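PDB 6ZPY: MgGH51 from Meripilus giganteus, which probably hydrolyses terminal alpha-L-arabinofuranosyl groups from arabinose-containing polysaccharides, as an alpha-L-arabinofuranosidase of glycoside hydrolase family 51. Local coordinates for residues 18-23 with 223-228; 424-429 with 473-478. All coordinates share one frame; numbering follows the deposited sequence.

Contact 1 of 2, residues 18-23 with 223-228; sequences YGLMFE and SFFRFP. With AHR (alpha-L-arabinofuranose), chain F.
Phe-22 and Phe-225 lean the same way on one side of this strand pair, and the closest touch is made at the root of one ring and the far end of the other: Phe-22 CB sits 3.2 Å from Phe-225 CZ. The ring planes are only 21° apart, but the lateral offset leaves little face-to-face stacking. With CG anti to the backbone N (chi1 -171°), Phe-22 holds its ring beside that of Phe-225 but turned away from 223-228. Leu-20 continues this apolar side, its CD1 lying 4.1 Å from Phe-225 CD2, and Phe-278 of helix 271-281 packs against Phe-225 from outside. The backbones run parallel, as expected of the first two strands of a (beta/alpha)8 barrel, the catalytic fold of this family. Leu-20 sits at the middle of the ladder: its N donates to Phe-224 O, while its O receives Arg-226 N over 2.8 Å in an almost straight bond (176°). Phe-22 N then returns a bond to Arg-226 O. Arg-226 points to the opposite side, into the barrel, stretched out alongside Met-21, whose CE lies 3.6 Å from Arg-226 NH1. Salt bridges to Glu-429 and Glu-347 hold the guanidinium, and Asn-350 takes NH2. Gly-19 CA lies over a face of the Phe-224 ring, 3.5 Å from its centroid. At the far end, Glu-23 OE2 accepts a 2.6 Å hydrogen bond from O3 of the bound arabinofuranose, while Asn-232 N and Trp-261 NE1 donate to Glu-23 OE1; bonds at both oxygens would restrict the carboxylate's rotation.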
loop_
_atom_site.group_PDB
_atom_site.type_symbol
_atom_site.label_atom_id
_atom_site.label_comp_id
_atom_site.label_asym_id
_atom_site.label_seq_id
_atom_site.Cartn_x
_atom_site.Cartn_y
_atom_site.Cartn_z
ATOM N N TYR A 18 -5.283 -7.559 12.727
ATOM C CA TYR A 18 -4.824 -6.221 12.296
ATOM C C TYR A 18 -3.878 -6.372 11.112
ATOM O O TYR A 18 -2.940 -7.162 11.117
ATOM C CB TYR A 18 -4.085 -5.509 13.417
ATOM C CG TYR A 18 -4.903 -5.360 14.659
ATOM C CD1 TYR A 18 -5.951 -4.478 14.704
ATOM C CD2 TYR A 18 -4.641 -6.135 15.770
ATOM C CE1 TYR A 18 -6.755 -4.345 15.816
ATOM C CE2 TYR A 18 -5.399 -5.968 16.916
ATOM C CZ TYR A 18 -6.449 -5.078 16.959
ATOM O OH TYR A 18 -7.239 -4.922 18.067
ATOM N N GLY A 19 -4.162 -5.584 10.070
ATOM C CA GLY A 19 -3.332 -5.613 8.856
ATOM C C GLY A 19 -3.528 -4.391 8.007
ATOM O O GLY A 19 -4.018 -3.375 8.520
ATOM N N LEU A 20 -3.072 -4.525 6.764
ATOM C CA LEU A 20 -2.965 -3.356 5.872
ATOM C C LEU A 20 -3.859 -3.472 4.671
ATOM O O LEU A 20 -4.092 -4.606 4.176
ATOM C CB LEU A 20 -1.524 -3.190 5.396
ATOM C CG LEU A 20 -0.457 -3.223 6.466
ATOM C CD1 LEU A 20 0.915 -3.062 5.854
ATOM C CD2 LEU A 20 -0.696 -2.161 7.479
ATOM N N MET A 21 -4.322 -2.319 4.207
ATOM C CA MET A 21 -5.072 -2.227 2.943
ATOM C C MET A 21 -4.276 -1.441 1.924
ATOM O O MET A 21 -3.950 -0.279 2.192
ATOM C CB MET A 21 -6.423 -1.552 3.193
ATOM C CG MET A 21 -7.285 -1.476 1.950
ATOM S SD MET A 21 -6.969 -0.105 0.924
ATOM C CE MET A 21 -8.097 -0.344 -0.430
ATOM N N PHE A 22 -3.995 -2.056 0.803
ATOM C CA PHE A 22 -3.181 -1.448 -0.248
ATOM C C PHE A 22 -3.919 -1.421 -1.570
ATOM O O PHE A 22 -4.430 -2.418 -2.066
ATOM C CB PHE A 22 -1.863 -2.181 -0.422
ATOM C CG PHE A 22 -0.949 -1.433 -1.331
ATOM C CD1 PHE A 22 -0.945 -1.680 -2.678
ATOM C CD2 PHE A 22 -0.155 -0.413 -0.836
ATOM C CE1 PHE A 22 -0.121 -0.984 -3.546
ATOM C CE2 PHE A 22 0.664 0.289 -1.711
ATOM C CZ PHE A 22 0.689 0.009 -3.047
ATOM N N GLU A 23 -3.818 -0.275 -2.208
ATOM C CA GLU A 23 -3.998 -0.112 -3.650
ATOM C C GLU A 23 -3.024 0.995 -4.038
ATOM O O GLU A 23 -2.617 1.765 -3.153
ATOM C CB GLU A 23 -5.407 0.281 -4.043
ATOM C CG GLU A 23 -5.769 1.672 -3.649
ATOM C CD GLU A 23 -7.214 2.057 -3.883
ATOM O OE1 GLU A 23 -7.659 1.989 -5.027
ATOM O OE2 GLU A 23 -7.860 2.411 -2.942
ATOM N N SER A 223 -0.534 -8.349 9.991
ATOM C CA SER A 223 -0.690 -9.809 9.797
ATOM C C SER A 223 -1.206 -10.143 8.416
ATOM O O SER A 223 -1.078 -11.292 7.992
ATOM C CB SER A 223 -1.605 -10.384 10.823
ATOM O OG SER A 223 -2.939 -9.894 10.648
ATOM N N PHE A 224 -1.735 -9.158 7.696
ATOM C CA PHE A 224 -2.237 -9.367 6.335
ATOM C C PHE A 224 -2.075 -8.098 5.539
ATOM O O PHE A 224 -1.914 -7.004 6.098
ATOM C CB PHE A 224 -3.711 -9.820 6.341
ATOM C CG PHE A 224 -4.660 -8.735 6.754
ATOM C CD1 PHE A 224 -5.050 -7.752 5.850
ATOM C CD2 PHE A 224 -5.145 -8.682 8.049
ATOM C CE1 PHE A 224 -5.885 -6.737 6.246
ATOM C CE2 PHE A 224 -5.956 -7.646 8.432
ATOM C CZ PHE A 224 -6.334 -6.677 7.545
ATOM N N PHE A 225 -2.216 -8.306 4.240
ATOM C CA PHE A 225 -2.129 -7.238 3.256
ATOM C C PHE A 225 -3.240 -7.491 2.236
ATOM O O PHE A 225 -3.167 -8.492 1.483
ATOM C CB PHE A 225 -0.738 -7.323 2.652
ATOM C CG PHE A 225 -0.316 -6.166 1.806
ATOM C CD1 PHE A 225 -0.634 -6.105 0.463
ATOM C CD2 PHE A 225 0.452 -5.160 2.379
ATOM C CE1 PHE A 225 -0.112 -5.089 -0.328
ATOM C CE2 PHE A 225 0.941 -4.138 1.586
ATOM C CZ PHE A 225 0.646 -4.095 0.239
ATOM N N ARG A 226 -4.219 -6.622 2.258
ATOM C CA ARG A 226 -5.321 -6.684 1.281
ATOM C C ARG A 226 -4.860 -5.946 0.039
ATOM O O ARG A 226 -4.400 -4.800 0.151
ATOM C CB ARG A 226 -6.538 -5.985 1.893
ATOM C CG ARG A 226 -7.813 -6.077 1.059
ATOM C CD ARG A 226 -8.802 -4.955 1.445
ATOM N NE ARG A 226 -9.924 -4.990 0.538
ATOM C CZ ARG A 226 -10.615 -3.939 0.180
ATOM N NH1 ARG A 226 -10.436 -2.775 0.788
ATOM N NH2 ARG A 226 -11.548 -4.067 -0.745
ATOM N N PHE A 227 -5.021 -6.512 -1.130
ATOM C CA PHE A 227 -4.504 -5.899 -2.358
ATOM C C PHE A 227 -5.140 -6.620 -3.528
ATOM O O PHE A 227 -5.651 -7.744 -3.374
ATOM C CB PHE A 227 -2.979 -6.044 -2.415
ATOM C CG PHE A 227 -2.530 -7.387 -2.880
ATOM C CD1 PHE A 227 -2.706 -8.493 -2.058
ATOM C CD2 PHE A 227 -1.963 -7.565 -4.122
ATOM C CE1 PHE A 227 -2.391 -9.744 -2.538
ATOM C CE2 PHE A 227 -1.617 -8.818 -4.580
ATOM C CZ PHE A 227 -1.836 -9.911 -3.783
ATOM N N PRO A 228 -5.116 -6.089 -4.760
ATOM C CA PRO A 228 -4.548 -4.801 -5.119
ATOM C C PRO A 228 -5.528 -3.672 -5.113
ATOM O O PRO A 228 -5.221 -2.568 -5.535
ATOM C CB PRO A 228 -4.052 -5.098 -6.516
ATOM C CG PRO A 228 -5.145 -5.971 -7.096
ATOM C CD PRO A 228 -5.454 -6.883 -5.937
HETATM O O5 AHR F . -9.488 3.999 0.279
HETATM C C5 AHR F . -9.992 4.760 -0.877
HETATM C C4 AHR F . -11.239 4.208 -1.609
HETATM O O4 AHR F . -12.357 4.042 -0.687
HETATM C C3 AHR F . -11.076 2.801 -2.108
HETATM O O3 AHR F . -10.381 2.611 -3.320
HETATM C C2 AHR F . -12.562 2.280 -2.209
HETATM O O2 AHR F . -12.547 0.843 -2.212
HETATM C C1 AHR F . -13.319 3.038 -1.101
HETATM O O1 AHR F . -14.330 3.745 -1.876
HETATM O O HOH W 1 -3.212 -9.368 13.945
#

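Contact 2 of 2, residues 424-429 with 473-478; sequences TYFEGE and IVFAAS. With AHR (alpha-L-arabinofuranose), chain F.
The seventh and eighth strands of the (beta/alpha)8 barrel meet here, in parallel and with a beta bulge at Phe-475. Tyr-425 N donates to Ile-473 O and Phe-475 N to Tyr-425 O, yet Glu-427 N reaches Ala-476 O (2.8 Å), one residue further on than a regular ladder would give. At the bulge Phe-475 CG lies between the backbone N and the carbonyl carbon (chi1 77°), which brings the ring back across Thr-424 and against Phe-426, whose CB lies 3.6 Å from Phe-475 CE1; the two ring planes are inclined at 44°. Phe-426 turns into the barrel, its CD1 3.5 Å from Ala-476 CB and its edge toward Ala-476 O, with Gly-428 CA over one face. On the outer side Tyr-425 CD2 lies 4.1 Å from Ile-473 CD1, the two side chains running alongside each other, and the tyrosine hydroxyl is bonded to Trp-386. Ser-478 grips 424-429 twice: its N donates to Glu-427 O, and its OG to Gly-428 O from above the carbonyl plane (2.9 Å). Beyond this point the chain turns a corner, and the extended side chain of Glu-429 takes a 2.8 Å hydrogen bond at OE2 from O2 of the arabinofuranose, with Tyr-402 at OE1; the nucleophile of clan GH-A enzymes lies at the C-terminal side of this seventh strand. Helix 454-469 makes the beta-alpha-beta crossover between the two strands, and strand 396-403 flanks 424-429 on its other edge.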
loop_
_atom_site.group_PDB
_atom_site.type_symbol
_atom_site.label_atom_id
_atom_site.label_comp_id
_atom_site.label_asym_id
_atom_site.label_seq_id
_atom_site.Cartn_x
_atom_site.Cartn_y
_atom_site.Cartn_z
ATOM N N THR A 424 -17.774 -14.428 9.196
ATOM C CA THR A 424 -16.781 -13.505 9.762
ATOM C C THR A 424 -16.749 -12.219 8.942
ATOM O O THR A 424 -17.176 -12.164 7.791
ATOM C CB THR A 424 -15.422 -14.180 9.863
ATOM O OG1 THR A 424 -15.052 -14.603 8.566
ATOM C CG2 THR A 424 -15.466 -15.341 10.839
ATOM N N TYR A 425 -16.234 -11.179 9.588
ATOM C CA TYR A 425 -16.284 -9.819 9.043
ATOM C C TYR A 425 -14.866 -9.268 8.988
ATOM O O TYR A 425 -14.079 -9.398 9.939
ATOM C CB TYR A 425 -17.216 -8.952 9.869
ATOM C CG TYR A 425 -18.624 -9.467 9.806
ATOM C CD1 TYR A 425 -19.427 -9.094 8.750
ATOM C CD2 TYR A 425 -19.088 -10.446 10.663
ATOM C CE1 TYR A 425 -20.702 -9.609 8.609
ATOM C CE2 TYR A 425 -20.358 -10.957 10.527
ATOM C CZ TYR A 425 -21.179 -10.528 9.511
ATOM O OH TYR A 425 -22.429 -11.040 9.365
ATOM N N PHE A 426 -14.610 -8.648 7.864
ATOM C CA PHE A 426 -13.333 -7.980 7.544
ATOM C C PHE A 426 -13.658 -6.499 7.491
ATOM O O PHE A 426 -14.451 -6.104 6.619
ATOM C CB PHE A 426 -12.851 -8.508 6.212
ATOM C CG PHE A 426 -11.641 -7.821 5.607
ATOM C CD1 PHE A 426 -10.682 -7.240 6.389
ATOM C CD2 PHE A 426 -11.447 -7.843 4.245
ATOM C CE1 PHE A 426 -9.518 -6.714 5.817
ATOM C CE2 PHE A 426 -10.318 -7.329 3.671
ATOM C CZ PHE A 426 -9.346 -6.769 4.471
ATOM N N GLU A 427 -13.085 -5.694 8.381
ATOM C CA GLU A 427 -13.282 -4.237 8.269
ATOM C C GLU A 427 -12.166 -3.761 7.325
ATOM O O GLU A 427 -11.121 -3.297 7.794
ATOM C CB GLU A 427 -13.209 -3.570 9.613
ATOM C CG GLU A 427 -13.812 -2.190 9.564
ATOM C CD GLU A 427 -15.311 -2.130 9.748
ATOM O OE1 GLU A 427 -15.921 -3.166 10.081
ATOM O OE2 GLU A 427 -15.880 -1.018 9.621
ATOM N N GLY A 428 -12.363 -3.916 6.028
ATOM C CA GLY A 428 -11.232 -3.872 5.105
ATOM C C GLY A 428 -10.827 -2.456 4.756
ATOM O O GLY A 428 -9.734 -2.289 4.190
ATOM N N GLU A 429 -11.683 -1.498 5.030
ATOM C CA GLU A 429 -11.353 -0.070 4.926
ATOM C C GLU A 429 -12.093 0.674 6.012
ATOM O O GLU A 429 -13.312 0.584 6.092
ATOM C CB GLU A 429 -11.825 0.512 3.586
ATOM C CG GLU A 429 -11.173 -0.107 2.387
ATOM C CD GLU A 429 -11.683 0.402 1.057
ATOM O OE1 GLU A 429 -12.185 1.556 1.011
ATOM O OE2 GLU A 429 -11.572 -0.358 0.091
ATOM N N ILE A 473 -16.016 -12.867 15.663
ATOM C CA ILE A 473 -16.566 -12.753 14.285
ATOM C C ILE A 473 -15.781 -11.767 13.420
ATOM O O ILE A 473 -15.829 -11.954 12.233
ATOM C CB ILE A 473 -18.057 -12.414 14.284
ATOM C CG1 ILE A 473 -18.380 -11.041 14.871
ATOM C CG2 ILE A 473 -18.806 -13.542 14.964
ATOM C CD1 ILE A 473 -19.817 -10.611 14.665
ATOM N N VAL A 474 -15.074 -10.812 14.010
ATOM C CA VAL A 474 -14.228 -9.898 13.213
ATOM C C VAL A 474 -12.882 -10.587 13.058
ATOM O O VAL A 474 -12.251 -10.851 14.068
ATOM C CB VAL A 474 -14.117 -8.517 13.855
ATOM C CG1 VAL A 474 -13.153 -7.679 13.041
ATOM C CG2 VAL A 474 -15.457 -7.818 13.957
ATOM N N PHE A 475 -12.461 -10.916 11.849
ATOM C CA PHE A 475 -11.194 -11.647 11.668
ATOM C C PHE A 475 -10.062 -10.723 11.220
ATOM O O PHE A 475 -8.947 -11.221 11.248
ATOM C CB PHE A 475 -11.356 -12.864 10.777
ATOM C CG PHE A 475 -11.449 -12.596 9.308
ATOM C CD1 PHE A 475 -12.631 -12.161 8.736
ATOM C CD2 PHE A 475 -10.328 -12.740 8.512
ATOM C CE1 PHE A 475 -12.706 -11.944 7.371
ATOM C CE2 PHE A 475 -10.417 -12.528 7.146
ATOM C CZ PHE A 475 -11.604 -12.131 6.598
ATOM N N ALA A 476 -10.380 -9.539 10.722
ATOM C CA ALA A 476 -9.347 -8.719 10.043
ATOM C C ALA A 476 -9.868 -7.311 9.968
ATOM O O ALA A 476 -11.080 -7.094 9.810
ATOM C CB ALA A 476 -9.068 -9.286 8.659
ATOM N N ALA A 477 -8.942 -6.346 10.015
ATOM C CA ALA A 477 -9.331 -4.926 10.005
ATOM C C ALA A 477 -8.144 -4.129 9.519
ATOM O O ALA A 477 -7.032 -4.387 9.972
ATOM C CB ALA A 477 -9.719 -4.461 11.367
ATOM N N SER A 478 -8.394 -3.226 8.584
ATOM C CA SER A 478 -7.321 -2.389 8.013
ATOM C C SER A 478 -7.821 -0.971 7.767
ATOM O O SER A 478 -8.888 -0.761 7.143
ATOM C CB SER A 478 -6.783 -3.013 6.761
ATOM O OG SER A 478 -7.798 -3.503 5.908
HETATM O O5 AHR F . -9.488 3.999 0.279
HETATM C C5 AHR F . -9.992 4.760 -0.877
HETATM C C4 AHR F . -11.239 4.208 -1.609
HETATM O O4 AHR F . -12.357 4.042 -0.687
HETATM C C3 AHR F . -11.076 2.801 -2.108
HETATM O O3 AHR F . -10.381 2.611 -3.320
HETATM C C2 AHR F . -12.562 2.280 -2.209
HETATM O O2 AHR F . -12.547 0.843 -2.212
HETATM C C1 AHR F . -13.319 3.038 -1.101
HETATM O O1 AHR F . -14.330 3.745 -1.876
#

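How the contacts relate
The two contacts illustrate how a barrel closes: contact 1 joins its first two strands, contact 2 its last two, and the seam runs between 18-23 and 473-478. There Gly-19 N lies 3.1 Å from Ala-477 O, a probable hydrogen bond, and Phe-224 CZ approaches the same Ala-477 O to 3.4 Å. The contact centres are 11 Å apart. A second link crosses the barrel's interior, where Arg-226 NH1 meets Glu-429 OE2 at 2.8 Å, tying the second strand to the seventh. Both contacts end at the one arabinofuranose, where Glu-23 and Glu-429 grip neighbouring hydroxyls of the ring. The salt bridge makes Arg-226 a second-shell neighbour of the sugar, consistent with its positioning the Glu-429 carboxylate.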